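Local coordinates for protein uronate isomerase (Caulobacter crescentus, PDB 2Q01) that catalyses the interconversion of D-glucuronate and D-fructuronate, and of D-galacturonate and D-tagaturonate, in bacterial uronate metabolism, at residues V202-D207 / L286-M291; P255-A260 / V339-P344; S227-L232 / E266-F271. One frame throughout, in Å; residues are numbered along the deposited sequence.

The three contacts lie in the TIM-barrel-clan region of the chain, on the same side of its centre, and helix 281-302 links them. Interaction 1 is in the middle: its centre is about 13 Å from that of interaction 2 and about 12 Å from that of interaction 3, whereas the centres of interactions 2 and 3 are about 20 Å apart and the two do not touch. Along the chain, interaction 2 interleaves with both 1 and 3, while both halves of interaction 3 fall between those of interaction 1. A probable hydrogen bond from A260 N to A289 O joins 1 to 2, and another probable one, from Y231 OH to V202 O, joins 1 to 3.

Interaction 1. Residues V202-D207 / L286-M291; sequences VIDFED and LFRAQM
An Asx turn presents D204 and E206 to R288 of helix 281-302, and the three build a salt-bridge network. D204 OD2 accepts from E206 N at 3.0 Å, which closes the turn, and from R288 NH2 at 2.7 Å. The two donors approach that oxygen from opposite faces of the carboxylate plane, and neither lies in it. The same R288 NH2 also reaches E206 OE1 at 3.0 Å. This second bond is nearly straight (174°), uses the anti lone pair of OE1 and lies almost in the guanidinium plane. Aspartate suits the turn because its short chain lets one oxygen reach both a backbone N-H and the arginine, while the longer glutamate, extended beyond CG, brings OE1 to the same NH2.

Beside the charges the contact is largely apolar and aromatic. F287, with CG anti to its backbone N (chi1 -173°), receives at its ring edge the carbonyl I203 O, 3.3 Å from F287 CD2. The edge of F205 is turned toward the face of F287 in an offset edge-to-face pair, with centroids 5.5 Å apart and planes at 63°. I203, branched at CB, sets its CG2 3.7 Å from M291 CB, and the bent, flexible methionine lays CG over a face of the F287 ring.

R288 NH1 has a further salt-bridge partner in E285, so both terminal nitrogens of R288 have acidic partners. Around the contact, helix 228-244 packs Y231 on I203 and M291 and W228 on F287, while L274 of helix 264-276 touches F205 and F287. The loop between strand 192-194 and helix 210-221 is thereby fastened to helix 281-302.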
loop_
_atom_site.group_PDB
_atom_site.type_symbol
_atom_site.label_atom_id
_atom_site.label_comp_id
_atom_site.label_asym_id
_atom_site.label_seq_id
_atom_site.Cartn_x
_atom_site.Cartn_y
_atom_site.Cartn_z
ATOM N N VAL B 202 -7.986 -21.153 25.075
ATOM C CA VAL B 202 -9.255 -21.389 25.778
ATOM C C VAL B 202 -10.355 -20.445 25.290
ATOM O O VAL B 202 -11.424 -20.341 25.895
ATOM C CB VAL B 202 -9.112 -21.330 27.334
ATOM C CG1 VAL B 202 -8.169 -22.409 27.828
ATOM C CG2 VAL B 202 -8.638 -19.969 27.805
ATOM N N ILE B 203 -10.077 -19.762 24.184
ATOM C CA ILE B 203 -11.024 -18.823 23.578
ATOM C C ILE B 203 -11.396 -19.272 22.162
ATOM O O ILE B 203 -12.562 -19.197 21.770
ATOM C CB ILE B 203 -10.485 -17.364 23.602
ATOM C CG1 ILE B 203 -10.382 -16.875 25.055
ATOM C CG2 ILE B 203 -11.359 -16.432 22.741
ATOM C CD1 ILE B 203 -10.147 -15.387 25.237
ATOM N N ASP B 204 -10.408 -19.757 21.409
ATOM C CA ASP B 204 -10.657 -20.274 20.067
ATOM C C ASP B 204 -11.103 -21.727 20.137
ATOM O O ASP B 204 -10.307 -22.611 20.458
ATOM C CB ASP B 204 -9.410 -20.139 19.188
ATOM C CG ASP B 204 -9.713 -20.283 17.698
ATOM O OD1 ASP B 204 -8.773 -20.139 16.885
ATOM O OD2 ASP B 204 -10.880 -20.537 17.330
ATOM N N PHE B 205 -12.380 -21.964 19.836
ATOM C CA PHE B 205 -12.932 -23.320 19.765
ATOM C C PHE B 205 -12.528 -24.066 18.477
ATOM O O PHE B 205 -12.654 -25.291 18.401
ATOM C CB PHE B 205 -14.457 -23.296 19.917
ATOM C CG PHE B 205 -14.934 -23.212 21.346
ATOM C CD1 PHE B 205 -15.224 -21.985 21.927
ATOM C CD2 PHE B 205 -15.116 -24.365 22.102
ATOM C CE1 PHE B 205 -15.679 -21.899 23.245
ATOM C CE2 PHE B 205 -15.565 -24.289 23.423
ATOM C CZ PHE B 205 -15.854 -23.050 23.992
ATOM N N GLU B 206 -12.043 -23.330 17.477
ATOM C CA GLU B 206 -11.524 -23.928 16.243
ATOM C C GLU B 206 -10.057 -24.352 16.368
ATOM O O GLU B 206 -9.504 -24.962 15.450
ATOM C CB GLU B 206 -11.695 -22.975 15.056
ATOM C CG GLU B 206 -13.114 -22.908 14.503
ATOM C CD GLU B 206 -13.267 -21.862 13.413
ATOM O OE1 GLU B 206 -13.069 -20.656 13.702
ATOM O OE2 GLU B 206 -13.594 -22.248 12.269
ATOM N N ASP B 207 -9.433 -24.007 17.494
ATOM C CA ASP B 207 -8.078 -24.444 17.809
ATOM C C ASP B 207 -8.153 -25.927 18.143
ATOM O O ASP B 207 -9.016 -26.341 18.916
ATOM C CB ASP B 207 -7.537 -23.653 19.004
ATOM C CG ASP B 207 -6.022 -23.531 19.003
ATOM O OD1 ASP B 207 -5.330 -24.528 18.709
ATOM O OD2 ASP B 207 -5.523 -22.427 19.318
ATOM N N LEU B 286 -17.692 -15.256 16.616
ATOM C CA LEU B 286 -18.492 -14.414 17.496
ATOM C C LEU B 286 -17.995 -14.498 18.934
ATOM O O LEU B 286 -17.961 -13.489 19.631
ATOM C CB LEU B 286 -19.970 -14.823 17.439
ATOM C CG LEU B 286 -21.078 -13.754 17.427
ATOM C CD1 LEU B 286 -22.413 -14.366 17.817
ATOM C CD2 LEU B 286 -20.806 -12.534 18.302
ATOM N N PHE B 287 -17.607 -15.695 19.370
ATOM C CA PHE B 287 -17.114 -15.883 20.730
ATOM C C PHE B 287 -15.755 -15.233 20.922
ATOM O O PHE B 287 -15.543 -14.563 21.924
ATOM C CB PHE B 287 -17.074 -17.360 21.115
ATOM C CG PHE B 287 -16.728 -17.604 22.563
ATOM C CD1 PHE B 287 -17.638 -17.293 23.576
ATOM C CD2 PHE B 287 -15.496 -18.158 22.913
ATOM C CE1 PHE B 287 -17.321 -17.526 24.915
ATOM C CE2 PHE B 287 -15.168 -18.393 24.240
ATOM C CZ PHE B 287 -16.083 -18.080 25.248
ATOM N N ARG B 288 -14.856 -15.409 19.953
ATOM C CA ARG B 288 -13.557 -14.723 19.950
ATOM C C ARG B 288 -13.709 -13.195 19.955
ATOM O O ARG B 288 -12.979 -12.495 20.655
ATOM C CB ARG B 288 -12.727 -15.164 18.750
ATOM C CG ARG B 288 -12.152 -16.561 18.875
ATOM C CD ARG B 288 -11.155 -16.852 17.767
ATOM N NE ARG B 288 -11.670 -16.508 16.443
ATOM C CZ ARG B 288 -12.146 -17.381 15.557
ATOM N NH1 ARG B 288 -12.578 -16.957 14.375
ATOM N NH2 ARG B 288 -12.183 -18.674 15.836
ATOM N N ALA B 289 -14.672 -12.699 19.180
ATOM C CA ALA B 289 -15.087 -11.301 19.206
ATOM C C ALA B 289 -15.641 -10.855 20.564
ATOM O O ALA B 289 -15.260 -9.806 21.074
ATOM C CB ALA B 289 -16.112 -11.035 18.100
ATOM N N GLN B 290 -16.543 -11.648 21.142
ATOM C CA GLN B 290 -17.141 -11.313 22.437
ATOM C C GLN B 290 -16.111 -11.333 23.555
ATOM O O GLN B 290 -16.140 -10.489 24.445
ATOM C CB GLN B 290 -18.313 -12.248 22.771
ATOM C CG GLN B 290 -18.942 -12.016 24.157
ATOM C CD GLN B 290 -19.417 -10.586 24.360
ATOM O OE1 GLN B 290 -19.956 -9.959 23.446
ATOM N NE2 GLN B 290 -19.223 -10.065 25.566
ATOM N N MET B 291 -15.184 -12.285 23.481
ATOM C CA MET B 291 -14.111 -12.398 24.464
ATOM C C MET B 291 -13.093 -11.261 24.425
ATOM O O MET B 291 -12.486 -10.958 25.445
ATOM C CB MET B 291 -13.406 -13.750 24.355
ATOM C CG MET B 291 -14.229 -14.927 24.880
ATOM S SD MET B 291 -14.972 -14.680 26.515
ATOM C CE MET B 291 -13.507 -14.642 27.523
#

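Interaction 2. Residues P255-A260 / V339-P344; sequences PTAATA and VDALKP
T259 and A341 dock the loop that follows strand 249-252 against the approach to helix 343-349, in a protein of the TIM-barrel clan. The polar part of the contact centres on one carbonyl, A341 O, which accepts twice from the same residue. T259 N donates to it at 3.0 Å from above the carbonyl plane, and T259 OG1 donates at 2.9 Å in that plane, on a lone pair. The threonine manages both because its OG1 sits between its own backbone N and carbonyl carbon (chi1 65°), which swings the hydroxyl to the side where its N-H already points. While its hydrogen points to A341 O, OG1 can still accept through a lone pair, and it does so from L345 N in helix 343-349.

The van der Waals contacts combine small alanines with a leucine and a proline. A257 and A341 meet methyl to methyl, with CB atoms 4.2 Å apart. The backbones come close beside them, A258 CA and A341 CA being separated by only 4.3 Å; the A341 methyl is small and that of A258 is turned away from 339-344. L342 starts off away from the loop, but its CD2 bends back to lie 3.6 Å from A257 O and also meets the methyl CG2 of T259. P344 sets its puckered ring against T259 and A260, with CG 3.4 Å from T259 O. Proline fits near the start of helix 343-349, where its lack of an N-H is readily tolerated.

Helix 281-302 also holds the loop, through T293 OG1 binding A260 O, whereas V339 O is bound by H316 of the second subunit. The water-mediated part is a single molecule that donates to T259 O at 2.8 Å and to A341 O at 3.1 Å.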
loop_
_atom_site.group_PDB
_atom_site.type_symbol
_atom_site.label_atom_id
_atom_site.label_comp_id
_atom_site.label_asym_id
_atom_site.label_seq_id
_atom_site.Cartn_x
_atom_site.Cartn_y
_atom_site.Cartn_z
ATOM N N PRO B 255 -7.825 -14.615 14.407
ATOM C CA PRO B 255 -7.859 -14.464 12.944
ATOM C C PRO B 255 -8.304 -13.077 12.474
ATOM O O PRO B 255 -7.862 -12.610 11.425
ATOM C CB PRO B 255 -8.903 -15.502 12.506
ATOM C CG PRO B 255 -8.979 -16.469 13.612
ATOM C CD PRO B 255 -8.729 -15.694 14.855
ATOM N N THR B 256 -9.191 -12.438 13.233
ATOM C CA THR B 256 -9.710 -11.126 12.877
ATOM C C THR B 256 -9.581 -10.169 14.050
ATOM O O THR B 256 -9.261 -10.580 15.172
ATOM C CB THR B 256 -11.199 -11.196 12.488
ATOM O OG1 THR B 256 -11.952 -11.738 13.580
ATOM C CG2 THR B 256 -11.409 -12.046 11.236
ATOM N N ALA B 257 -9.841 -8.891 13.789
ATOM C CA ALA B 257 -9.859 -7.875 14.838
ATOM C C ALA B 257 -11.269 -7.679 15.405
ATOM O O ALA B 257 -11.508 -6.746 16.174
ATOM C CB ALA B 257 -9.306 -6.557 14.303
ATOM N N ALA B 258 -12.185 -8.573 15.027
ATOM C CA ALA B 258 -13.608 -8.452 15.342
ATOM C C ALA B 258 -13.862 -8.420 16.834
ATOM O O ALA B 258 -13.270 -9.200 17.582
ATOM C CB ALA B 258 -14.386 -9.585 14.702
ATOM N N THR B 259 -14.703 -7.476 17.256
ATOM C CA THR B 259 -15.185 -7.389 18.639
ATOM C C THR B 259 -16.717 -7.439 18.638
ATOM O O THR B 259 -17.347 -7.196 17.608
ATOM C CB THR B 259 -14.711 -6.098 19.350
ATOM O OG1 THR B 259 -15.278 -4.949 18.711
ATOM C CG2 THR B 259 -13.191 -5.975 19.334
ATOM N N ALA B 260 -17.314 -7.754 19.783
ATOM C CA ALA B 260 -18.779 -7.784 19.906
ATOM C C ALA B 260 -19.237 -7.234 21.254
ATOM O O ALA B 260 -18.456 -7.161 22.193
ATOM C CB ALA B 260 -19.302 -9.197 19.703
ATOM N N VAL B 339 -12.007 -0.967 11.216
ATOM C CA VAL B 339 -12.986 0.117 11.396
ATOM C C VAL B 339 -14.369 -0.372 11.823
ATOM O O VAL B 339 -14.915 0.105 12.821
ATOM C CB VAL B 339 -13.083 1.017 10.136
ATOM C CG1 VAL B 339 -13.978 2.225 10.386
ATOM C CG2 VAL B 339 -11.710 1.492 9.753
ATOM N N ASP B 340 -14.922 -1.324 11.076
ATOM C CA ASP B 340 -16.188 -1.948 11.447
ATOM C C ASP B 340 -15.960 -2.930 12.582
ATOM O O ASP B 340 -16.804 -3.071 13.470
ATOM C CB ASP B 340 -16.808 -2.678 10.253
ATOM C CG ASP B 340 -17.461 -1.732 9.250
ATOM O OD1 ASP B 340 -17.713 -2.169 8.106
ATOM O OD2 ASP B 340 -17.720 -0.557 9.592
ATOM N N ALA B 341 -14.803 -3.588 12.544
ATOM C CA ALA B 341 -14.463 -4.666 13.463
ATOM C C ALA B 341 -14.413 -4.234 14.925
ATOM O O ALA B 341 -15.048 -4.856 15.776
ATOM C CB ALA B 341 -13.142 -5.315 13.045
ATOM N N LEU B 342 -13.677 -3.160 15.205
ATOM C CA LEU B 342 -13.460 -2.682 16.577
ATOM C C LEU B 342 -14.589 -1.813 17.116
ATOM O O LEU B 342 -14.604 -1.483 18.306
ATOM C CB LEU B 342 -12.138 -1.912 16.678
ATOM C CG LEU B 342 -10.815 -2.626 16.395
ATOM C CD1 LEU B 342 -9.726 -1.595 16.212
ATOM C CD2 LEU B 342 -10.464 -3.571 17.520
ATOM N N LYS B 343 -15.529 -1.458 16.244
ATOM C CA LYS B 343 -16.641 -0.565 16.594
ATOM C C LYS B 343 -17.524 -0.957 17.807
ATOM O O LYS B 343 -17.802 -0.087 18.630
ATOM C CB LYS B 343 -17.499 -0.220 15.364
ATOM C CG LYS B 343 -18.177 1.117 15.504
ATOM C CD LYS B 343 -19.114 1.432 14.369
ATOM C CE LYS B 343 -19.920 2.684 14.707
ATOM N NZ LYS B 343 -20.832 3.041 13.592
ATOM N N PRO B 344 -17.976 -2.239 17.917
ATOM C CA PRO B 344 -18.750 -2.645 19.114
ATOM C C PRO B 344 -18.064 -2.465 20.480
ATOM O O PRO B 344 -18.737 -2.124 21.461
ATOM C CB PRO B 344 -19.020 -4.130 18.861
ATOM C CG PRO B 344 -18.989 -4.261 17.393
ATOM C CD PRO B 344 -17.876 -3.364 16.966
HETATM O O HOH W 1 -17.571 -6.439 14.919
#

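Interaction 3. Residues S227-L232 / E266-F271; sequences SWKSYL and EAEALF
E268 and W228 meet where two water molecules bridge the carboxylate of E268 to backbone N-H groups at the start of helix 228-244. E268 OE2 accepts from both waters at 2.7 Å; one of them accepts from W228 N, the other from K229 N. These N-H groups belong to the first turn, where a helix has no carbonyls of its own to offer. S227 holds the N-cap position but makes no side-chain capping bond, so the acidic group, reached through water, probably offsets the partial positive charge there.

Deeper in, the contact is aromatic. W228, with CG anti to its backbone N (chi1 178°), extends its broad ring toward helix 264-276, where its CZ2 lies 3.7 Å from A267 CB; alanine's small methyl admits the indole. The backbone at E268 CA and A267 C lies over one face of the indole, and L232 CD1 covers the opposite face near the rim. F271 lies obliquely to W228, F271 CG 3.5 Å from W228 CE3, and its CE2 stands over the centre of the Y231 ring.

Y231 OH is bonded to V202 O and H235 NE2. The whole is an aromatic cluster of W228, Y231 and F271, filling the crossing of two helix segments at 95°.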
loop_
_atom_site.group_PDB
_atom_site.type_symbol
_atom_site.label_atom_id
_atom_site.label_comp_id
_atom_site.label_asym_id
_atom_site.label_seq_id
_atom_site.Cartn_x
_atom_site.Cartn_y
_atom_site.Cartn_z
ATOM N N SER B 227 -18.751 -23.842 32.294
ATOM C CA SER B 227 -19.950 -23.070 32.638
ATOM C C SER B 227 -19.565 -21.592 32.693
ATOM O O SER B 227 -18.513 -21.243 33.231
ATOM C CB SER B 227 -20.536 -23.543 33.971
ATOM O OG SER B 227 -21.399 -22.574 34.533
ATOM N N TRP B 228 -20.427 -20.740 32.146
ATOM C CA TRP B 228 -20.073 -19.363 31.754
ATOM C C TRP B 228 -19.503 -18.433 32.825
ATOM O O TRP B 228 -18.378 -17.949 32.682
ATOM C CB TRP B 228 -21.246 -18.697 31.028
ATOM C CG TRP B 228 -21.022 -17.261 30.625
ATOM C CD1 TRP B 228 -21.752 -16.179 31.031
ATOM C CD2 TRP B 228 -20.017 -16.753 29.732
ATOM N NE1 TRP B 228 -21.269 -15.032 30.446
ATOM C CE2 TRP B 228 -20.206 -15.355 29.644
ATOM C CE3 TRP B 228 -18.977 -17.341 28.996
ATOM C CZ2 TRP B 228 -19.392 -14.537 28.850
ATOM C CZ3 TRP B 228 -18.170 -16.529 28.213
ATOM C CH2 TRP B 228 -18.385 -15.141 28.143
ATOM N N LYS B 229 -20.268 -18.190 33.884
ATOM C CA LYS B 229 -19.859 -17.246 34.919
ATOM C C LYS B 229 -18.592 -17.676 35.653
ATOM O O LYS B 229 -17.823 -16.827 36.119
ATOM C CB LYS B 229 -21.007 -16.973 35.898
ATOM C CG LYS B 229 -21.887 -15.787 35.479
ATOM C CD LYS B 229 -23.255 -15.805 36.159
ATOM C CE LYS B 229 -24.251 -16.691 35.407
ATOM N NZ LYS B 229 -25.552 -16.807 36.118
ATOM N N SER B 230 -18.369 -18.986 35.735
ATOM C CA SER B 230 -17.160 -19.506 36.371
ATOM C C SER B 230 -16.007 -19.741 35.386
ATOM O O SER B 230 -14.880 -20.011 35.802
ATOM C CB SER B 230 -17.466 -20.763 37.192
ATOM O OG SER B 230 -18.062 -21.768 36.402
ATOM N N TYR B 231 -16.297 -19.649 34.090
ATOM C CA TYR B 231 -15.265 -19.601 33.054
ATOM C C TYR B 231 -14.644 -18.208 33.099
ATOM O O TYR B 231 -13.426 -18.044 32.972
ATOM C CB TYR B 231 -15.878 -19.892 31.681
ATOM C CG TYR B 231 -15.015 -19.543 30.483
ATOM C CD1 TYR B 231 -14.044 -20.433 30.011
ATOM C CD2 TYR B 231 -15.194 -18.338 29.799
ATOM C CE1 TYR B 231 -13.265 -20.121 28.907
ATOM C CE2 TYR B 231 -14.413 -18.014 28.698
ATOM C CZ TYR B 231 -13.456 -18.911 28.256
ATOM O OH TYR B 231 -12.687 -18.592 27.165
ATOM N N LEU B 232 -15.503 -17.213 33.293
ATOM C CA LEU B 232 -15.081 -15.834 33.465
ATOM C C LEU B 232 -14.329 -15.619 34.776
ATOM O O LEU B 232 -13.349 -14.869 34.805
ATOM C CB LEU B 232 -16.280 -14.889 33.371
ATOM C CG LEU B 232 -16.928 -14.722 31.996
ATOM C CD1 LEU B 232 -17.962 -13.618 32.053
ATOM C CD2 LEU B 232 -15.881 -14.430 30.929
ATOM N N GLU B 266 -26.881 -13.558 26.050
ATOM C CA GLU B 266 -26.479 -13.873 24.674
ATOM C C GLU B 266 -25.088 -14.501 24.628
ATOM O O GLU B 266 -24.828 -15.403 23.827
ATOM C CB GLU B 266 -26.491 -12.613 23.808
ATOM C CG GLU B 266 -27.873 -12.086 23.470
ATOM C CD GLU B 266 -27.840 -10.757 22.730
ATOM O OE1 GLU B 266 -28.756 -10.521 21.917
ATOM O OE2 GLU B 266 -26.908 -9.948 22.955
ATOM N N ALA B 267 -24.204 -14.009 25.493
ATOM C CA ALA B 267 -22.846 -14.521 25.611
ATOM C C ALA B 267 -22.836 -15.927 26.193
ATOM O O ALA B 267 -22.087 -16.789 25.731
ATOM C CB ALA B 267 -22.002 -13.572 26.468
ATOM N N GLU B 268 -23.673 -16.151 27.205
ATOM C CA GLU B 268 -23.827 -17.466 27.828
ATOM C C GLU B 268 -24.424 -18.483 26.854
ATOM O O GLU B 268 -23.947 -19.620 26.769
ATOM C CB GLU B 268 -24.677 -17.359 29.102
ATOM C CG GLU B 268 -24.836 -18.672 29.866
ATOM C CD GLU B 268 -24.978 -18.486 31.369
ATOM O OE1 GLU B 268 -25.409 -17.394 31.816
ATOM O OE2 GLU B 268 -24.658 -19.449 32.105
ATOM N N ALA B 269 -25.452 -18.055 26.116
ATOM C CA ALA B 269 -26.074 -18.861 25.066
ATOM C C ALA B 269 -25.061 -19.353 24.050
ATOM O O ALA B 269 -25.023 -20.542 23.742
ATOM C CB ALA B 269 -27.169 -18.066 24.362
ATOM N N LEU B 270 -24.246 -18.426 23.546
ATOM C CA LEU B 270 -23.215 -18.722 22.549
ATOM C C LEU B 270 -22.133 -19.640 23.110
ATOM O O LEU B 270 -21.685 -20.566 22.431
ATOM C CB LEU B 270 -22.597 -17.418 22.038
ATOM C CG LEU B 270 -21.386 -17.451 21.109
ATOM C CD1 LEU B 270 -21.754 -18.058 19.780
ATOM C CD2 LEU B 270 -20.879 -16.041 20.933
ATOM N N PHE B 271 -21.732 -19.370 24.351
ATOM C CA PHE B 271 -20.760 -20.185 25.074
ATOM C C PHE B 271 -21.239 -21.632 25.204
ATOM O O PHE B 271 -20.487 -22.565 24.908
ATOM C CB PHE B 271 -20.488 -19.570 26.454
ATOM C CG PHE B 271 -19.527 -20.354 27.301
ATOM C CD1 PHE B 271 -19.971 -21.041 28.424
ATOM C CD2 PHE B 271 -18.176 -20.396 26.985
ATOM C CE1 PHE B 271 -19.083 -21.777 29.206
ATOM C CE2 PHE B 271 -17.285 -21.124 27.761
ATOM C CZ PHE B 271 -17.736 -21.807 28.878
HETATM O O HOH W 2 -22.862 -19.613 34.129
HETATM O O HOH W 3 -23.203 -21.659 31.502
#